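Local coordinates for protein UDP-glucose:anthocyanidin 3-O-glucosyltransferase (Clitoria ternatea, PDB 4REL) that is a plant glycosyltransferase-family protein of the GT-B fold, in which two Rossmann-like domains face each other across a cleft, at residues H30-P33 and N34-F37; P220-V223 and K224-S228. One frame throughout, in Å; residues are numbered along the deposited sequence.

Contact 1 (H30-P33 and N34-F37); sequences HIAP and NTSF. With ACT (acetate ion), chain G.
Ala32 and Thr35 close a type I beta turn. Its hydrogen bond runs from Thr35 N to Ala32 O over 3.0 Å and is fairly straight at the hydrogen (158°), but the donor sits above the carbonyl plane, 51° out of it, as the tight bend of the chain brings it in. Pro33 and Asn34 occupy the two corners of the turn. Van der Waals contact supplements the bond: the Ala32 CB methyl lies 3.8 Å from the hydroxyl oxygen Thr35 OG1, a position that OG1 takes by standing beside its own backbone N (chi1 -66°). The same carbonyl oxygen, Ala32 O, also meets the rim of the Phe37 ring near its plane, 3.8 Å from CE2. This is the helix-to-strand return of a Rossmann-like beta-alpha-beta unit: Ala32 leaves the helical conformation just after helix 18-31, and strand 36-42 starts at Ser36. Phe37 packs back on Val25, Leu28 and Ala29 of that helix. Polar contacts continue beyond the turn, where Ser36 OG lies 2.7 Å from O of an acetate ion, probably from the crystallisation liquor, and has Gln106 OE1 as another possible acceptor. The acetate methyl lies 3.3 Å from Pro33 O, and Arg60 also binds the ion.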
loop_
_atom_site.group_PDB
_atom_site.type_symbol
_atom_site.label_atom_id
_atom_site.label_comp_id
_atom_site.label_asym_id
_atom_site.label_seq_id
_atom_site.Cartn_x
_atom_site.Cartn_y
_atom_site.Cartn_z
ATOM N N HIS A 30 22.228 -1.031 -3.197
ATOM C CA HIS A 30 23.017 -2.247 -3.372
ATOM C C HIS A 30 23.657 -2.309 -4.759
ATOM O O HIS A 30 24.806 -2.751 -4.916
ATOM C CB HIS A 30 22.142 -3.482 -3.136
ATOM C CG HIS A 30 22.910 -4.763 -3.064
ATOM N ND1 HIS A 30 22.967 -5.656 -4.112
ATOM C CD2 HIS A 30 23.648 -5.304 -2.067
ATOM C CE1 HIS A 30 23.709 -6.691 -3.764
ATOM N NE2 HIS A 30 24.135 -6.503 -2.529
ATOM N N ILE A 31 22.921 -1.861 -5.766
ATOM C CA ILE A 31 23.419 -1.931 -7.140
ATOM C C ILE A 31 24.351 -0.768 -7.472
ATOM O O ILE A 31 25.178 -0.860 -8.386
ATOM C CB ILE A 31 22.258 -2.040 -8.173
ATOM C CG1 ILE A 31 22.781 -2.596 -9.505
ATOM C CG2 ILE A 31 21.560 -0.702 -8.364
ATOM C CD1 ILE A 31 21.690 -3.194 -10.390
ATOM N N ALA A 32 24.237 0.311 -6.705
ATOM C CA ALA A 32 25.084 1.484 -6.886
ATOM C C ALA A 32 25.780 1.876 -5.588
ATOM O O ALA A 32 25.498 2.928 -5.016
ATOM C CB ALA A 32 24.258 2.661 -7.417
ATOM N N PRO A 33 26.712 1.039 -5.115
ATOM C CA PRO A 33 27.363 1.326 -3.833
ATOM C C PRO A 33 28.258 2.572 -3.839
ATOM O O PRO A 33 28.635 3.028 -2.766
ATOM C CB PRO A 33 28.199 0.068 -3.578
ATOM C CG PRO A 33 28.447 -0.495 -4.935
ATOM C CD PRO A 33 27.197 -0.216 -5.716
ATOM N N ASN A 34 28.591 3.100 -5.010
ATOM C CA ASN A 34 29.370 4.333 -5.097
ATOM C C ASN A 34 28.524 5.607 -5.026
ATOM O O ASN A 34 29.048 6.721 -5.060
ATOM C CB ASN A 34 30.244 4.329 -6.360
ATOM C CG ASN A 34 29.445 4.504 -7.666
ATOM O OD1 ASN A 34 30.028 4.829 -8.702
ATOM N ND2 ASN A 34 28.126 4.273 -7.627
ATOM N N THR A 35 27.213 5.429 -4.923
ATOM C CA THR A 35 26.271 6.545 -4.919
ATOM C C THR A 35 25.721 6.727 -3.509
ATOM O O THR A 35 25.480 5.743 -2.811
ATOM C CB THR A 35 25.114 6.259 -5.889
ATOM O OG1 THR A 35 25.624 6.222 -7.228
ATOM C CG2 THR A 35 24.033 7.324 -5.797
ATOM N N SER A 36 25.557 7.983 -3.091
ATOM C CA SER A 36 25.030 8.307 -1.766
ATOM C C SER A 36 23.519 8.363 -1.809
ATOM O O SER A 36 22.953 8.968 -2.720
ATOM C CB SER A 36 25.538 9.672 -1.307
ATOM O OG SER A 36 26.958 9.668 -1.223
ATOM N N PHE A 37 22.881 7.754 -0.812
ATOM C CA PHE A 37 21.430 7.805 -0.667
ATOM C C PHE A 37 21.096 8.393 0.699
ATOM O O PHE A 37 21.485 7.855 1.737
ATOM C CB PHE A 37 20.819 6.405 -0.835
ATOM C CG PHE A 37 20.974 5.850 -2.233
ATOM C CD1 PHE A 37 19.945 5.965 -3.157
ATOM C CD2 PHE A 37 22.167 5.262 -2.636
ATOM C CE1 PHE A 37 20.082 5.471 -4.454
ATOM C CE2 PHE A 37 22.315 4.773 -3.934
ATOM C CZ PHE A 37 21.269 4.875 -4.840
HETATM C C ACT G . 28.649 6.537 0.002
HETATM O O ACT G . 27.917 7.547 0.096
HETATM O OXT ACT G . 29.181 6.023 1.015
HETATM C CH3 ACT G . 29.000 6.021 -1.368
#

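Contact 2 (P220-V223 and K224-S228); sequences PLFV and KYMRS
Lys224, Tyr225, Met226 and Arg227 each donate their backbone N-H to the carbonyl four residues earlier, on Pro220, Leu221, Phe222 and Val223, in regular alpha-helical bonds with N to O distances of 2.8 to 3.0 Å. One turn apart, Phe222 and Met226 form a Met-aromatic contact. The bend at chi2 (-55°) sets Met226 SD beside the ring, 5.0 Å from the Phe222 centroid and 49° off its normal; CG comes closer still, 3.4 Å from Phe222 CE1. Val223 and Arg227 run side by side in the same direction. In the conformer given here, one of two modelled, the arginine is extended from CG to NE, bringing NE to 3.5 Å from Val223 CG1, so that the methyl lies obliquely against the guanidinium; Arg227 CG rests 3.2 Å from Val223 O. Farther along, Ser228 OG donates a 2.6 Å hydrogen bond to Tyr225 O. Helix 220-229 is the crossover between strands 208-211 and 233-235 of the parallel sheet. Phe222, Val223 and Met226 pack on strand 233-235 through Leu233 and Tyr235, and Arg227 NH1, in that conformer, bonds to Leu233 O, while Tyr225 OH is hydrogen-bonded to Asn147 ND2, just before helix 148-157 in sequence.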
loop_
_atom_site.group_PDB
_atom_site.type_symbol
_atom_site.label_atom_id
_atom_site.label_comp_id
_atom_site.label_asym_id
_atom_site.label_seq_id
_atom_site.Cartn_x
_atom_site.Cartn_y
_atom_site.Cartn_z
ATOM N N PRO A 220 -3.740 -3.369 -19.518
ATOM C CA PRO A 220 -2.813 -2.786 -20.496
ATOM C C PRO A 220 -3.240 -1.396 -20.988
ATOM O O PRO A 220 -2.376 -0.548 -21.225
ATOM C CB PRO A 220 -2.832 -3.800 -21.643
ATOM C CG PRO A 220 -3.189 -5.094 -20.990
ATOM C CD PRO A 220 -4.124 -4.750 -19.863
ATOM N N LEU A 221 -4.544 -1.160 -21.137
ATOM C CA LEU A 221 -5.024 0.169 -21.537
ATOM C C LEU A 221 -4.789 1.228 -20.467
ATOM O O LEU A 221 -4.496 2.380 -20.784
ATOM C CB LEU A 221 -6.510 0.136 -21.904
ATOM C CG LEU A 221 -6.817 0.052 -23.394
ATOM C CD1 LEU A 221 -6.221 -1.208 -24.000
ATOM C CD2 LEU A 221 -8.321 0.114 -23.627
ATOM N N PHE A 222 -4.945 0.848 -19.199
ATOM C CA PHE A 222 -4.600 1.755 -18.117
ATOM C C PHE A 222 -3.116 2.109 -18.194
ATOM O O PHE A 222 -2.738 3.272 -18.016
ATOM C CB PHE A 222 -4.943 1.157 -16.743
ATOM C CG PHE A 222 -4.149 1.748 -15.619
ATOM C CD1 PHE A 222 -4.503 2.968 -15.063
ATOM C CD2 PHE A 222 -3.031 1.087 -15.119
ATOM C CE1 PHE A 222 -3.740 3.522 -14.020
ATOM C CE2 PHE A 222 -2.281 1.632 -14.091
ATOM C CZ PHE A 222 -2.636 2.850 -13.545
ATOM N N VAL A 223 -2.274 1.111 -18.458
ATOM C CA VAL A 223 -0.840 1.346 -18.499
ATOM C C VAL A 223 -0.530 2.297 -19.642
ATOM O O VAL A 223 0.217 3.257 -19.459
ATOM C CB VAL A 223 -0.042 0.038 -18.645
ATOM C CG1 VAL A 223 1.444 0.329 -18.817
ATOM C CG2 VAL A 223 -0.280 -0.865 -17.430
ATOM N N LYS A 224 -1.132 2.051 -20.809
ATOM C CA LYS A 224 -0.943 2.942 -21.956
ATOM C C LYS A 224 -1.436 4.349 -21.658
ATOM O O LYS A 224 -0.771 5.322 -21.992
ATOM C CB LYS A 224 -1.637 2.405 -23.210
ATOM C CG LYS A 224 -0.914 1.243 -23.850
ATOM C CD LYS A 224 -1.531 0.905 -25.199
ATOM C CE LYS A 224 -0.721 -0.166 -25.912
ATOM N NZ LYS A 224 -1.240 -0.429 -27.283
ATOM N N TYR A 225 -2.598 4.453 -21.025
ATOM C CA TYR A 225 -3.117 5.760 -20.636
ATOM C C TYR A 225 -2.131 6.518 -19.740
ATOM O O TYR A 225 -1.858 7.699 -19.965
ATOM C CB TYR A 225 -4.482 5.619 -19.949
ATOM C CG TYR A 225 -5.071 6.925 -19.463
ATOM C CD1 TYR A 225 -5.692 7.799 -20.346
ATOM C CD2 TYR A 225 -5.020 7.276 -18.118
ATOM C CE1 TYR A 225 -6.245 8.990 -19.901
ATOM C CE2 TYR A 225 -5.569 8.468 -17.663
ATOM C CZ TYR A 225 -6.176 9.316 -18.561
ATOM O OH TYR A 225 -6.725 10.491 -18.126
ATOM N N MET A 226 -1.579 5.849 -18.734
ATOM C CA MET A 226 -0.664 6.540 -17.843
ATOM C C MET A 226 0.626 6.922 -18.549
ATOM O O MET A 226 1.199 7.961 -18.261
ATOM C CB MET A 226 -0.378 5.726 -16.581
ATOM C CG MET A 226 -1.586 5.578 -15.670
ATOM S SD MET A 226 -2.317 7.168 -15.191
ATOM C CE MET A 226 -0.828 8.032 -14.707
ATOM N N ARG A 227 1.084 6.092 -19.484
ATOM C CA ARG A 227 2.290 6.431 -20.238
ATOM C C ARG A 227 2.077 7.711 -21.037
ATOM O O ARG A 227 3.007 8.488 -21.241
ATOM C CB ARG A 227 2.711 5.292 -21.171
ATOM C CG ARG A 227 3.174 4.050 -20.440
ATOM C CD ARG A 227 3.893 3.073 -21.361
ATOM N NE ARG A 227 4.064 1.777 -20.711
ATOM C CZ ARG A 227 4.968 1.524 -19.769
ATOM N NH1 ARG A 227 5.812 2.472 -19.374
ATOM N NH2 ARG A 227 5.040 0.313 -19.236
ATOM N N SER A 228 0.846 7.924 -21.483
ATOM C CA SER A 228 0.522 9.104 -22.278
ATOM C C SER A 228 0.474 10.375 -21.425
ATOM O O SER A 228 0.497 11.487 -21.950
ATOM C CB SER A 228 -0.808 8.921 -23.006
ATOM O OG SER A 228 -1.894 9.176 -22.141
#

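In the fold
Both contacts lie on beta-alpha-beta units of the same seven-stranded parallel sheet, but on different ones. Contact 1 ends the helix that links strands 6-10 and 36-42, whereas contact 2 lies within the helix linking strand 208-211 to the outermost strand 233-235. Strand 36-42 is next to the other outermost strand, 59-64, so the two sites fall toward opposite ends of the strand order. Their centres are 31 Å apart and their nearest atoms about 19 Å apart, without touching. Contact 2 lies outside the ligand pocket; the Phe222 side chain is about 12 Å from the bound 3,5,7-trihydroxy-2-(4-hydroxyphenyl)-4H-chromen-4-one, whose pocket includes Tyr145, close in sequence to Ser143, which Phe222 touches.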